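Local coordinates for protein Crov588 (Cafeteriavirus, PDB 6NYR) that is of unknown function but folds as a leucine-rich repeat solenoid of FNIP repeats that closes into a near-complete ring, at residues 63-68 with 79-84; 102-107 with 124-129; 437-442 with 458-463; 478-483 with 500-505. All coordinates share one frame; numbering follows the deposited sequence.

Contact 1: residues 63-68 with 79-84; sequences SEFNKD and IYYGIY
Y84 lies against the backbone of S63 and E64, joining two successive turns of the leucine-rich repeat solenoid. Segment 63-68 runs in the loop after strand 56-58. Segment 79-84 begins at the end of strand 78-80. Followed outward, Y84 first meets the other turn at CB, which is 3.8 Å from S63 O. With CG anti to the carbonyl carbon of Y84 (chi1 -79°), the ring lies along the other turn. CD2 meets both S63 O and E64 CA, each at 3.6 Å, with E64 CA at the ring edge and near its plane. The aliphatic part of E64 runs beside the ring in the same direction. The carboxylate plane of E64 stands almost perpendicular to the ring, and I83 CG2 lies over one ring face.

No direct hydrogen bond joins the two segments; waters do that work. One water donates to both S63 O and F65 O and accepts weakly from Y84 N. Another accepts from G82 N and donates weakly to S63 OG. S63 OG accepts from F65 N at 3.0 Å in an ST turn within this loop. Deeper in, F65 CE2 meets the edge of the Y81 ring, and F59 packs against both rings. N66 OD1 bonds to N86 N. At the outer end a third water donates to Y84 O at 2.7 Å and takes a weak bond from N66 ND2.

Contact 2: residues 102-107 with 124-129; sequences LKLGDV and LTFGEE
D106 OD1 receives E128 N at 2.8 Å where two adjacent turns of the leucine-rich repeat solenoid pass side by side. The two segments run almost parallel, 7° apart. They start as neighbouring parallel strands, with L102 paired to L124 and K103 to T125. T125 N donates to L102 O, and L104 N donates to T125 O. Past the strands, in the loops, E129 N donates to D106 O on a lone pair, at 3.1 Å.

On one face of the strands, L102 and L124 lie side by side, pointing the same way, and touch through CD2 and CD1. On the other, K103 CG rests on T125 CG2 at 3.7 Å. Just beyond the strands, L104 CD1 reaches F126 CD1, also at 3.7 Å, and F126 packs on F130 and F148 in the solenoid core. G127 has no side chain, so its CA can sit close to G105 O and D106 OD1.

The second shell centres on K103. Its chain is extended as far as CE and bends at the last torsion (chi4 -62°). NZ hydrogen-bonds L104 O and forms a salt bridge with D106 OD1; this would favour the charged form of D106. NZ also bonds to Y81 O in the preceding turn. K103 NZ, at 3.0 Å, and E128 N reach D106 OD1 from opposite faces of the carboxylate.

Contact 3: residues 437-442 with 458-463; sequences KFNQEI and HCFNQK
The two loops run nearly alongside each other, 17° apart, with N439 CA nearest F460 CA at 4.2 Å. N439 reaches across with CG anti to its backbone N (chi1 -170°). Its OD1 takes N461 N at 3.0 Å and Q462 NE2 at 3.1 Å. These donors come from opposite faces of the amide, and neither lies on a lone pair. Q462 is bent at chi2 and crosses N439 at about a right angle. Its NE2 also makes a weak bond to N439 O. Inside, the F438 and F460 rings lie side by side and point the same way, with CE2 of F438 4.0 Å from CD1 of F460. Q440 O sits at the edge of the F460 ring, in its plane. At the other end, C459 SG packs on K437 CA and CD. N461 OD1 accepts from N483 N and Q484 NE2, repeating the pattern one turn on. This turn-to-turn repetition of asparagine bonds and phenylalanine packing fits the repeated FNQ sequence of the FNIP-type leucine-rich repeat.

Contact 4: residues 478-483 with 500-505; sequences LGHNFN and LGHDFN
H480 and H502 both hold CG anti to the backbone N (chi1 -168° and -179°), which sets their rings one over the other. The rings form an offset stack, with centroids 4.2 Å apart and planes only 4° apart. H502 CB lies over the H480 face as a CH-pi contact. Each ring is held in its rotation by the next residue. H480 ND1 donates to N481 OD1, and H502 ND1 donates to D503 OD1 at 2.6 Å, close to the plane of its ring. The carboxylate would probably favour a positive charge on H502.

The two segments belong to successive coils of the leucine-rich repeat solenoid, and H458 extends the histidine stack on the other side of H480. D503 N donates to H480 O at 2.8 Å. A water donates to both N481 O and D503 OD2. G501 CA points a C-H at G479 O, 3.3 Å away. In the core, L478 CD1 meets L500 CD2, and F482 CE2 meets F504 CD1, each at 3.8 Å. Within each segment the leucine CD2 sits over the centre of the phenylalanine ring. N483 OD1 accepts from Q506 NE2 and, at 3.0 Å, from N505 N, which lies above the amide plane.

The contacts come in series along the chain, as two pairs on opposite sides of its centre. Contacts 1 and 2 have centres about 10 Å apart and meet across neighbouring strands 78-80 and 101-103, where I79 O lies 3.1 Å from K103 N. Contacts 3 and 4, centres about 11 Å apart, lie in the loops between strands 431-433 and 519-521 and touch, with H458 O 2.9 Å from N481 N. The centres of contacts 1 and 3 are about 59 Å apart, and the nearest atoms of the two pairs about 41 Å. Packing of one turn on the next recurs far around the curve, though with different bonds, as in a solenoid bent into a ring.

Contact 1: residues 63-68 with 79-84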
loop_
_atom_site.group_PDB
_atom_site.type_symbol
_atom_site.label_atom_id
_atom_site.label_comp_id
_atom_site.label_asym_id
_atom_site.label_seq_id
_atom_site.Cartn_x
_atom_site.Cartn_y
_atom_site.Cartn_z
ATOM N N SER A 63 -23.661 -0.810 4.066
ATOM C CA SER A 63 -24.746 0.147 3.890
ATOM C C SER A 63 -25.980 -0.222 4.706
ATOM O O SER A 63 -26.342 -1.395 4.830
ATOM C CB SER A 63 -25.126 0.237 2.410
ATOM O OG SER A 63 -26.518 0.484 2.255
ATOM N N GLU A 64 -26.633 0.802 5.251
ATOM C CA GLU A 64 -27.851 0.654 6.041
ATOM C C GLU A 64 -29.120 0.767 5.196
ATOM O O GLU A 64 -30.215 0.902 5.751
ATOM C CB GLU A 64 -27.868 1.715 7.147
ATOM C CG GLU A 64 -26.666 1.645 8.082
ATOM C CD GLU A 64 -26.783 2.576 9.277
ATOM O OE1 GLU A 64 -27.834 3.235 9.426
ATOM O OE2 GLU A 64 -25.823 2.645 10.075
ATOM N N PHE A 65 -28.993 0.698 3.874
ATOM C CA PHE A 65 -30.128 0.838 2.972
ATOM C C PHE A 65 -31.008 -0.407 2.996
ATOM O O PHE A 65 -30.526 -1.525 2.791
ATOM C CB PHE A 65 -29.602 1.101 1.555
ATOM C CG PHE A 65 -30.662 1.182 0.500
ATOM C CD1 PHE A 65 -31.389 2.343 0.325
ATOM C CD2 PHE A 65 -30.909 0.106 -0.339
ATOM C CE1 PHE A 65 -32.358 2.430 -0.653
ATOM C CE2 PHE A 65 -31.878 0.185 -1.320
ATOM C CZ PHE A 65 -32.603 1.353 -1.479
ATOM N N ASN A 66 -32.309 -0.206 3.255
ATOM C CA ASN A 66 -33.312 -1.251 3.038
ATOM C C ASN A 66 -34.643 -0.581 2.678
ATOM O O ASN A 66 -35.587 -0.518 3.467
ATOM C CB ASN A 66 -33.488 -2.179 4.244
ATOM C CG ASN A 66 -34.324 -3.414 3.910
ATOM O OD1 ASN A 66 -34.563 -3.714 2.735
ATOM N ND2 ASN A 66 -34.767 -4.133 4.940
ATOM N N LYS A 67 -34.720 -0.064 1.456
ATOM C CA LYS A 67 -35.960 0.458 0.903
ATOM C C LYS A 67 -36.430 -0.448 -0.229
ATOM O O LYS A 67 -35.617 -1.035 -0.949
ATOM C CB LYS A 67 -35.783 1.887 0.373
ATOM C CG LYS A 67 -35.341 2.901 1.411
ATOM C CD LYS A 67 -36.321 2.980 2.568
ATOM C CE LYS A 67 -35.980 4.134 3.496
ATOM N NZ LYS A 67 -36.788 4.099 4.747
ATOM N N ASP A 68 -37.749 -0.559 -0.389
ATOM C CA ASP A 68 -38.286 -1.246 -1.557
ATOM C C ASP A 68 -37.850 -0.511 -2.817
ATOM O O ASP A 68 -37.921 0.718 -2.890
ATOM C CB ASP A 68 -39.808 -1.336 -1.483
ATOM C CG ASP A 68 -40.279 -2.241 -0.362
ATOM O OD1 ASP A 68 -39.825 -2.054 0.787
ATOM O OD2 ASP A 68 -41.101 -3.144 -0.633
ATOM N N ILE A 79 -25.796 -3.007 -10.320
ATOM C CA ILE A 79 -26.174 -2.536 -8.994
ATOM C C ILE A 79 -25.720 -3.566 -7.971
ATOM O O ILE A 79 -25.907 -4.775 -8.150
ATOM C CB ILE A 79 -27.690 -2.268 -8.870
ATOM C CG1 ILE A 79 -27.970 -1.605 -7.513
ATOM C CG2 ILE A 79 -28.479 -3.562 -8.992
ATOM C CD1 ILE A 79 -29.323 -0.968 -7.402
ATOM N N TYR A 80 -25.127 -3.074 -6.885
ATOM C CA TYR A 80 -24.566 -3.910 -5.832
ATOM C C TYR A 80 -25.146 -3.463 -4.499
ATOM O O TYR A 80 -24.972 -2.306 -4.103
ATOM C CB TYR A 80 -23.040 -3.811 -5.826
ATOM C CG TYR A 80 -22.426 -3.986 -7.200
ATOM C CD1 TYR A 80 -21.990 -5.230 -7.630
ATOM C CD2 TYR A 80 -22.290 -2.911 -8.069
ATOM C CE1 TYR A 80 -21.431 -5.400 -8.880
ATOM C CE2 TYR A 80 -21.732 -3.071 -9.326
ATOM C CZ TYR A 80 -21.305 -4.319 -9.728
ATOM O OH TYR A 80 -20.750 -4.488 -10.976
ATOM N N TYR A 81 -25.837 -4.371 -3.817
ATOM C CA TYR A 81 -26.500 -4.058 -2.562
ATOM C C TYR A 81 -25.656 -4.508 -1.370
ATOM O O TYR A 81 -24.718 -5.301 -1.496
ATOM C CB TYR A 81 -27.888 -4.707 -2.502
ATOM C CG TYR A 81 -28.920 -4.092 -3.419
ATOM C CD1 TYR A 81 -29.499 -2.866 -3.116
ATOM C CD2 TYR A 81 -29.328 -4.741 -4.576
ATOM C CE1 TYR A 81 -30.451 -2.300 -3.941
ATOM C CE2 TYR A 81 -30.280 -4.179 -5.412
ATOM C CZ TYR A 81 -30.839 -2.960 -5.085
ATOM O OH TYR A 81 -31.787 -2.392 -5.907
ATOM N N GLY A 82 -26.036 -4.008 -0.189
ATOM C CA GLY A 82 -25.248 -4.140 1.007
ATOM C C GLY A 82 -25.856 -5.067 2.038
ATOM O O GLY A 82 -26.700 -5.921 1.734
ATOM N N ILE A 83 -25.450 -4.865 3.294
ATOM C CA ILE A 83 -25.654 -5.872 4.328
ATOM C C ILE A 83 -27.088 -5.914 4.832
ATOM O O ILE A 83 -27.565 -6.975 5.255
ATOM C CB ILE A 83 -24.671 -5.612 5.483
ATOM C CG1 ILE A 83 -24.671 -6.776 6.477
ATOM C CG2 ILE A 83 -25.039 -4.320 6.219
ATOM C CD1 ILE A 83 -23.955 -8.003 5.967
ATOM N N TYR A 84 -27.795 -4.791 4.815
ATOM C CA TYR A 84 -29.120 -4.713 5.410
ATOM C C TYR A 84 -30.248 -4.809 4.387
ATOM O O TYR A 84 -31.421 -4.778 4.775
ATOM C CB TYR A 84 -29.248 -3.405 6.204
ATOM C CG TYR A 84 -28.593 -3.415 7.570
ATOM C CD1 TYR A 84 -28.849 -4.436 8.483
ATOM C CD2 TYR A 84 -27.726 -2.400 7.953
ATOM C CE1 TYR A 84 -28.260 -4.445 9.737
ATOM C CE2 TYR A 84 -27.127 -2.404 9.209
ATOM C CZ TYR A 84 -27.399 -3.425 10.091
ATOM O OH TYR A 84 -26.807 -3.425 11.334
HETATM O O HOH W 1 -27.918 -2.162 2.678
HETATM O O HOH W 2 -28.007 -1.600 -0.073
HETATM O O HOH W 3 -33.082 -4.790 6.873
#

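Contact 2: residues 102-107 with 124-129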
loop_
_atom_site.group_PDB
_atom_site.type_symbol
_atom_site.label_atom_id
_atom_site.label_comp_id
_atom_site.label_asym_id
_atom_site.label_seq_id
_atom_site.Cartn_x
_atom_site.Cartn_y
_atom_site.Cartn_z
ATOM N N LEU A 102 -25.043 -7.851 -10.914
ATOM C CA LEU A 102 -25.925 -7.737 -9.764
ATOM C C LEU A 102 -25.318 -8.442 -8.567
ATOM O O LEU A 102 -24.907 -9.602 -8.669
ATOM C CB LEU A 102 -27.297 -8.345 -10.080
ATOM C CG LEU A 102 -28.269 -8.590 -8.926
ATOM C CD1 LEU A 102 -28.764 -7.294 -8.322
ATOM C CD2 LEU A 102 -29.436 -9.455 -9.422
ATOM N N LYS A 103 -25.269 -7.738 -7.442
ATOM C CA LYS A 103 -25.072 -8.362 -6.142
ATOM C C LYS A 103 -26.342 -8.159 -5.323
ATOM O O LYS A 103 -26.767 -7.018 -5.100
ATOM C CB LYS A 103 -23.873 -7.798 -5.384
ATOM C CG LYS A 103 -23.696 -8.493 -4.034
ATOM C CD LYS A 103 -22.648 -7.830 -3.159
ATOM C CE LYS A 103 -22.663 -8.420 -1.749
ATOM N NZ LYS A 103 -23.966 -8.203 -1.047
ATOM N N LEU A 104 -26.946 -9.259 -4.889
ATOM C CA LEU A 104 -28.145 -9.203 -4.069
ATOM C C LEU A 104 -27.813 -8.741 -2.652
ATOM O O LEU A 104 -26.682 -8.870 -2.173
ATOM C CB LEU A 104 -28.807 -10.578 -4.015
ATOM C CG LEU A 104 -29.277 -11.131 -5.359
ATOM C CD1 LEU A 104 -29.652 -12.598 -5.243
ATOM C CD2 LEU A 104 -30.446 -10.308 -5.877
ATOM N N GLY A 105 -28.818 -8.174 -1.989
ATOM C CA GLY A 105 -28.669 -7.840 -0.586
ATOM C C GLY A 105 -28.409 -9.072 0.261
ATOM O O GLY A 105 -28.772 -10.193 -0.100
ATOM N N ASP A 106 -27.769 -8.857 1.408
ATOM C CA ASP A 106 -27.340 -9.968 2.245
ATOM C C ASP A 106 -28.469 -10.574 3.067
ATOM O O ASP A 106 -28.316 -11.698 3.556
ATOM C CB ASP A 106 -26.215 -9.508 3.176
ATOM C CG ASP A 106 -24.935 -9.189 2.424
ATOM O OD1 ASP A 106 -24.663 -9.845 1.396
ATOM O OD2 ASP A 106 -24.204 -8.274 2.857
ATOM N N VAL A 107 -29.587 -9.870 3.236
ATOM C CA VAL A 107 -30.710 -10.469 3.946
ATOM C C VAL A 107 -31.450 -11.472 3.063
ATOM O O VAL A 107 -31.974 -12.473 3.566
ATOM C CB VAL A 107 -31.682 -9.393 4.452
ATOM C CG1 VAL A 107 -32.898 -10.038 5.117
ATOM C CG2 VAL A 107 -30.990 -8.442 5.414
ATOM N N LEU A 124 -23.469 -12.355 -11.380
ATOM C CA LEU A 124 -24.364 -12.538 -10.246
ATOM C C LEU A 124 -23.558 -12.878 -9.002
ATOM O O LEU A 124 -22.691 -13.758 -9.039
ATOM C CB LEU A 124 -25.391 -13.638 -10.523
ATOM C CG LEU A 124 -26.306 -13.990 -9.347
ATOM C CD1 LEU A 124 -27.061 -12.761 -8.870
ATOM C CD2 LEU A 124 -27.274 -15.105 -9.729
ATOM N N THR A 125 -23.840 -12.177 -7.909
ATOM C CA THR A 125 -23.238 -12.444 -6.611
ATOM C C THR A 125 -24.347 -12.518 -5.571
ATOM O O THR A 125 -25.140 -11.579 -5.440
ATOM C CB THR A 125 -22.223 -11.358 -6.233
ATOM O OG1 THR A 125 -21.122 -11.395 -7.152
ATOM C CG2 THR A 125 -21.714 -11.569 -4.813
ATOM N N PHE A 126 -24.404 -13.630 -4.841
ATOM C CA PHE A 126 -25.424 -13.804 -3.818
ATOM C C PHE A 126 -25.008 -13.138 -2.509
ATOM O O PHE A 126 -23.820 -12.994 -2.205
ATOM C CB PHE A 126 -25.701 -15.289 -3.564
ATOM C CG PHE A 126 -26.595 -15.929 -4.593
ATOM C CD1 PHE A 126 -27.970 -15.765 -4.538
ATOM C CD2 PHE A 126 -26.058 -16.700 -5.610
ATOM C CE1 PHE A 126 -28.791 -16.352 -5.480
ATOM C CE2 PHE A 126 -26.874 -17.288 -6.557
ATOM C CZ PHE A 126 -28.243 -17.114 -6.492
ATOM N N GLY A 127 -26.010 -12.733 -1.735
ATOM C CA GLY A 127 -25.772 -12.129 -0.441
ATOM C C GLY A 127 -25.324 -13.133 0.601
ATOM O O GLY A 127 -25.333 -14.348 0.399
ATOM N N GLU A 128 -24.926 -12.593 1.756
ATOM C CA GLU A 128 -24.367 -13.421 2.817
ATOM C C GLU A 128 -25.316 -14.547 3.211
ATOM O O GLU A 128 -24.912 -15.709 3.316
ATOM C CB GLU A 128 -24.041 -12.551 4.035
ATOM C CG GLU A 128 -23.229 -13.258 5.113
ATOM C CD GLU A 128 -22.997 -12.396 6.348
ATOM O OE1 GLU A 128 -22.486 -11.264 6.206
ATOM O OE2 GLU A 128 -23.331 -12.857 7.462
ATOM N N GLU A 129 -26.587 -14.222 3.432
ATOM C CA GLU A 129 -27.503 -15.167 4.058
ATOM C C GLU A 129 -28.217 -16.079 3.071
ATOM O O GLU A 129 -28.886 -17.025 3.508
ATOM C CB GLU A 129 -28.543 -14.414 4.900
ATOM C CG GLU A 129 -27.939 -13.562 6.009
ATOM C CD GLU A 129 -27.122 -14.384 6.995
ATOM O OE1 GLU A 129 -27.574 -15.494 7.360
ATOM O OE2 GLU A 129 -26.027 -13.932 7.391
#

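Contact 3: residues 437-442 with 458-463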
loop_
_atom_site.group_PDB
_atom_site.type_symbol
_atom_site.label_atom_id
_atom_site.label_comp_id
_atom_site.label_asym_id
_atom_site.label_seq_id
_atom_site.Cartn_x
_atom_site.Cartn_y
_atom_site.Cartn_z
ATOM N N LYS A 437 21.731 1.013 16.029
ATOM C CA LYS A 437 22.827 1.081 16.980
ATOM C C LYS A 437 24.121 1.681 16.441
ATOM O O LYS A 437 25.031 1.945 17.236
ATOM C CB LYS A 437 23.147 -0.319 17.519
ATOM C CG LYS A 437 22.133 -0.957 18.450
ATOM C CD LYS A 437 22.112 -0.189 19.765
ATOM C CE LYS A 437 21.467 -1.000 20.869
ATOM N NZ LYS A 437 22.495 -1.997 21.354
ATOM N N PHE A 438 24.253 1.899 15.136
ATOM C CA PHE A 438 25.533 2.364 14.619
ATOM C C PHE A 438 25.889 3.721 15.216
ATOM O O PHE A 438 25.092 4.664 15.172
ATOM C CB PHE A 438 25.513 2.470 13.098
ATOM C CG PHE A 438 26.807 2.976 12.523
ATOM C CD1 PHE A 438 27.870 2.113 12.314
ATOM C CD2 PHE A 438 26.968 4.316 12.213
ATOM C CE1 PHE A 438 29.062 2.575 11.791
ATOM C CE2 PHE A 438 28.159 4.782 11.690
ATOM C CZ PHE A 438 29.204 3.913 11.480
ATOM N N ASN A 439 27.099 3.817 15.765
ATOM C CA ASN A 439 27.560 5.033 16.425
ATOM C C ASN A 439 29.081 5.032 16.530
ATOM O O ASN A 439 29.633 5.177 17.624
ATOM C CB ASN A 439 26.923 5.151 17.811
ATOM C CG ASN A 439 27.164 6.500 18.449
ATOM O OD1 ASN A 439 27.503 7.467 17.771
ATOM N ND2 ASN A 439 26.995 6.573 19.761
ATOM N N GLN A 440 29.759 4.859 15.400
ATOM C CA GLN A 440 31.210 4.923 15.318
ATOM C C GLN A 440 31.615 6.140 14.494
ATOM O O GLN A 440 30.857 6.641 13.661
ATOM C CB GLN A 440 31.788 3.650 14.692
ATOM C CG GLN A 440 31.377 2.361 15.378
ATOM C CD GLN A 440 31.936 2.238 16.783
ATOM O OE1 GLN A 440 32.965 2.832 17.114
ATOM N NE2 GLN A 440 31.259 1.461 17.620
ATOM N N GLU A 441 32.835 6.612 14.736
ATOM C CA GLU A 441 33.333 7.778 14.019
ATOM C C GLU A 441 33.426 7.482 12.527
ATOM O O GLU A 441 33.761 6.366 12.116
ATOM C CB GLU A 441 34.708 8.184 14.545
ATOM C CG GLU A 441 34.701 8.866 15.901
ATOM C CD GLU A 441 36.102 9.214 16.380
ATOM O OE1 GLU A 441 36.963 9.530 15.530
ATOM O OE2 GLU A 441 36.347 9.149 17.603
ATOM N N ILE A 442 33.126 8.486 11.711
ATOM C CA ILE A 442 33.313 8.412 10.262
ATOM C C ILE A 442 34.301 9.514 9.892
ATOM O O ILE A 442 33.951 10.699 9.848
ATOM C CB ILE A 442 32.003 8.539 9.484
ATOM C CG1 ILE A 442 31.014 7.486 9.980
ATOM C CG2 ILE A 442 32.244 8.386 7.994
ATOM C CD1 ILE A 442 29.801 7.307 9.096
ATOM N N HIS A 458 18.998 5.554 15.117
ATOM C CA HIS A 458 18.698 6.231 16.375
ATOM C C HIS A 458 19.957 6.723 17.072
ATOM O O HIS A 458 19.981 7.846 17.590
ATOM C CB HIS A 458 17.925 5.282 17.294
ATOM C CG HIS A 458 17.401 5.927 18.538
ATOM N ND1 HIS A 458 16.077 6.277 18.695
ATOM C CD2 HIS A 458 18.020 6.271 19.692
ATOM C CE1 HIS A 458 15.904 6.811 19.891
ATOM N NE2 HIS A 458 17.069 6.821 20.516
ATOM N N CYS A 459 21.020 5.917 17.076
ATOM C CA CYS A 459 22.109 6.142 18.014
ATOM C C CYS A 459 23.225 7.033 17.484
ATOM O O CYS A 459 23.965 7.610 18.290
ATOM C CB CYS A 459 22.739 4.807 18.436
ATOM S SG CYS A 459 21.705 3.725 19.440
ATOM N N PHE A 460 23.381 7.155 16.170
ATOM C CA PHE A 460 24.525 7.886 15.644
ATOM C C PHE A 460 24.579 9.297 16.216
ATOM O O PHE A 460 23.622 10.068 16.092
ATOM C CB PHE A 460 24.475 7.955 14.120
ATOM C CG PHE A 460 25.646 8.681 13.529
ATOM C CD1 PHE A 460 26.891 8.077 13.488
ATOM C CD2 PHE A 460 25.512 9.966 13.039
ATOM C CE1 PHE A 460 27.976 8.738 12.958
ATOM C CE2 PHE A 460 26.599 10.631 12.504
ATOM C CZ PHE A 460 27.829 10.017 12.466
ATOM N N ASN A 461 25.708 9.638 16.833
ATOM C CA ASN A 461 25.882 10.948 17.451
ATOM C C ASN A 461 27.368 11.304 17.485
ATOM O O ASN A 461 27.910 11.722 18.510
ATOM C CB ASN A 461 25.265 10.967 18.850
ATOM C CG ASN A 461 25.245 12.350 19.465
ATOM O OD1 ASN A 461 25.279 13.354 18.758
ATOM N ND2 ASN A 461 25.192 12.407 20.789
ATOM N N GLN A 462 28.039 11.158 16.345
ATOM C CA GLN A 462 29.445 11.498 16.210
ATOM C C GLN A 462 29.600 12.764 15.376
ATOM O O GLN A 462 28.738 13.103 14.559
ATOM C CB GLN A 462 30.238 10.361 15.556
ATOM C CG GLN A 462 30.218 9.042 16.309
ATOM C CD GLN A 462 30.851 9.141 17.681
ATOM O OE1 GLN A 462 31.748 9.954 17.910
ATOM N NE2 GLN A 462 30.391 8.302 18.602
ATOM N N LYS A 463 30.711 13.462 15.597
ATOM C CA LYS A 463 31.006 14.657 14.824
ATOM C C LYS A 463 31.176 14.310 13.347
ATOM O O LYS A 463 31.630 13.221 12.987
ATOM C CB LYS A 463 32.281 15.328 15.335
ATOM C CG LYS A 463 32.213 15.876 16.743
ATOM C CD LYS A 463 33.543 16.539 17.105
ATOM C CE LYS A 463 33.501 17.161 18.490
ATOM N NZ LYS A 463 33.053 16.200 19.531
#

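Contact 4: residues 478-483 with 500-505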
loop_
_atom_site.group_PDB
_atom_site.type_symbol
_atom_site.label_atom_id
_atom_site.label_comp_id
_atom_site.label_asym_id
_atom_site.label_seq_id
_atom_site.Cartn_x
_atom_site.Cartn_y
_atom_site.Cartn_z
ATOM N N LEU A 478 19.648 12.461 9.412
ATOM C CA LEU A 478 20.253 12.193 10.707
ATOM C C LEU A 478 19.176 11.719 11.673
ATOM O O LEU A 478 17.996 12.058 11.537
ATOM C CB LEU A 478 20.960 13.436 11.244
ATOM C CG LEU A 478 22.144 13.847 10.364
ATOM C CD1 LEU A 478 22.386 15.343 10.413
ATOM C CD2 LEU A 478 23.402 13.090 10.776
ATOM N N GLY A 479 19.597 10.928 12.656
ATOM C CA GLY A 479 18.685 10.160 13.470
ATOM C C GLY A 479 18.360 10.812 14.799
ATOM O O GLY A 479 18.716 11.957 15.077
ATOM N N HIS A 480 17.665 10.038 15.637
ATOM C CA HIS A 480 17.109 10.555 16.882
ATOM C C HIS A 480 18.158 11.271 17.719
ATOM O O HIS A 480 17.927 12.382 18.210
ATOM C CB HIS A 480 16.487 9.402 17.681
ATOM C CG HIS A 480 15.636 9.849 18.830
ATOM N ND1 HIS A 480 16.160 10.230 20.046
ATOM C CD2 HIS A 480 14.292 9.973 18.943
ATOM C CE1 HIS A 480 15.176 10.577 20.856
ATOM N NE2 HIS A 480 14.033 10.426 20.213
ATOM N N ASN A 481 19.317 10.643 17.907
ATOM C CA ASN A 481 20.265 11.107 18.906
ATOM C C ASN A 481 21.309 12.070 18.372
ATOM O O ASN A 481 22.093 12.599 19.169
ATOM C CB ASN A 481 20.979 9.915 19.554
ATOM C CG ASN A 481 20.075 9.125 20.473
ATOM O OD1 ASN A 481 18.895 9.440 20.624
ATOM N ND2 ASN A 481 20.624 8.085 21.092
ATOM N N PHE A 482 21.353 12.317 17.068
ATOM C CA PHE A 482 22.389 13.195 16.546
ATOM C C PHE A 482 22.222 14.602 17.103
ATOM O O PHE A 482 21.161 15.217 16.951
ATOM C CB PHE A 482 22.368 13.248 15.025
ATOM C CG PHE A 482 23.441 14.132 14.462
ATOM C CD1 PHE A 482 24.742 13.674 14.352
ATOM C CD2 PHE A 482 23.157 15.432 14.074
ATOM C CE1 PHE A 482 25.735 14.489 13.852
ATOM C CE2 PHE A 482 24.146 16.247 13.570
ATOM C CZ PHE A 482 25.437 15.774 13.460
ATOM N N ASN A 483 23.274 15.114 17.737
ATOM C CA ASN A 483 23.244 16.449 18.323
ATOM C C ASN A 483 24.666 17.011 18.386
ATOM O O ASN A 483 25.180 17.384 19.440
ATOM C CB ASN A 483 22.590 16.400 19.702
ATOM C CG ASN A 483 22.246 17.776 20.233
ATOM O OD1 ASN A 483 22.174 18.746 19.478
ATOM N ND2 ASN A 483 22.031 17.870 21.539
ATOM N N LEU A 500 17.125 16.701 9.920
ATOM C CA LEU A 500 17.694 16.625 11.255
ATOM C C LEU A 500 16.742 15.859 12.161
ATOM O O LEU A 500 15.526 15.856 11.950
ATOM C CB LEU A 500 17.946 18.032 11.785
ATOM C CG LEU A 500 18.968 18.755 10.900
ATOM C CD1 LEU A 500 18.733 20.257 10.885
ATOM C CD2 LEU A 500 20.390 18.440 11.351
ATOM N N GLY A 501 17.308 15.199 13.169
ATOM C CA GLY A 501 16.570 14.268 13.990
ATOM C C GLY A 501 16.021 14.876 15.270
ATOM O O GLY A 501 16.072 16.085 15.503
ATOM N N HIS A 502 15.476 13.993 16.109
ATOM C CA HIS A 502 14.769 14.426 17.307
ATOM C C HIS A 502 15.618 15.360 18.156
ATOM O O HIS A 502 15.172 16.444 18.547
ATOM C CB HIS A 502 14.348 13.205 18.136
ATOM C CG HIS A 502 13.587 13.559 19.376
ATOM N ND1 HIS A 502 14.208 13.888 20.564
ATOM C CD2 HIS A 502 12.256 13.645 19.611
ATOM C CE1 HIS A 502 13.291 14.163 21.475
ATOM N NE2 HIS A 502 12.099 14.021 20.924
ATOM N N ASP A 503 16.854 14.953 18.449
ATOM C CA ASP A 503 17.637 15.629 19.470
ATOM C C ASP A 503 18.403 16.840 18.955
ATOM O O ASP A 503 18.867 17.644 19.771
ATOM C CB ASP A 503 18.650 14.665 20.103
ATOM C CG ASP A 503 18.008 13.599 20.960
ATOM O OD1 ASP A 503 16.765 13.590 21.100
ATOM O OD2 ASP A 503 18.764 12.764 21.501
ATOM N N PHE A 504 18.566 16.992 17.643
ATOM C CA PHE A 504 19.437 18.051 17.151
ATOM C C PHE A 504 18.956 19.411 17.636
ATOM O O PHE A 504 17.809 19.795 17.386
ATOM C CB PHE A 504 19.514 18.066 15.635
ATOM C CG PHE A 504 20.442 19.131 15.109
ATOM C CD1 PHE A 504 21.792 18.872 14.954
ATOM C CD2 PHE A 504 19.973 20.406 14.819
ATOM C CE1 PHE A 504 22.651 19.848 14.491
ATOM C CE2 PHE A 504 20.828 21.386 14.360
ATOM C CZ PHE A 504 22.170 21.109 14.198
ATOM N N ASN A 505 19.845 20.149 18.295
ATOM C CA ASN A 505 19.506 21.473 18.799
ATOM C C ASN A 505 20.764 22.325 18.939
ATOM O O ASN A 505 21.064 22.831 20.027
ATOM C CB ASN A 505 18.784 21.361 20.142
ATOM C CG ASN A 505 18.157 22.673 20.576
ATOM O OD1 ASN A 505 17.939 23.574 19.763
ATOM N ND2 ASN A 505 17.861 22.790 21.862
HETATM O O HOH W 4 21.537 13.162 21.548
#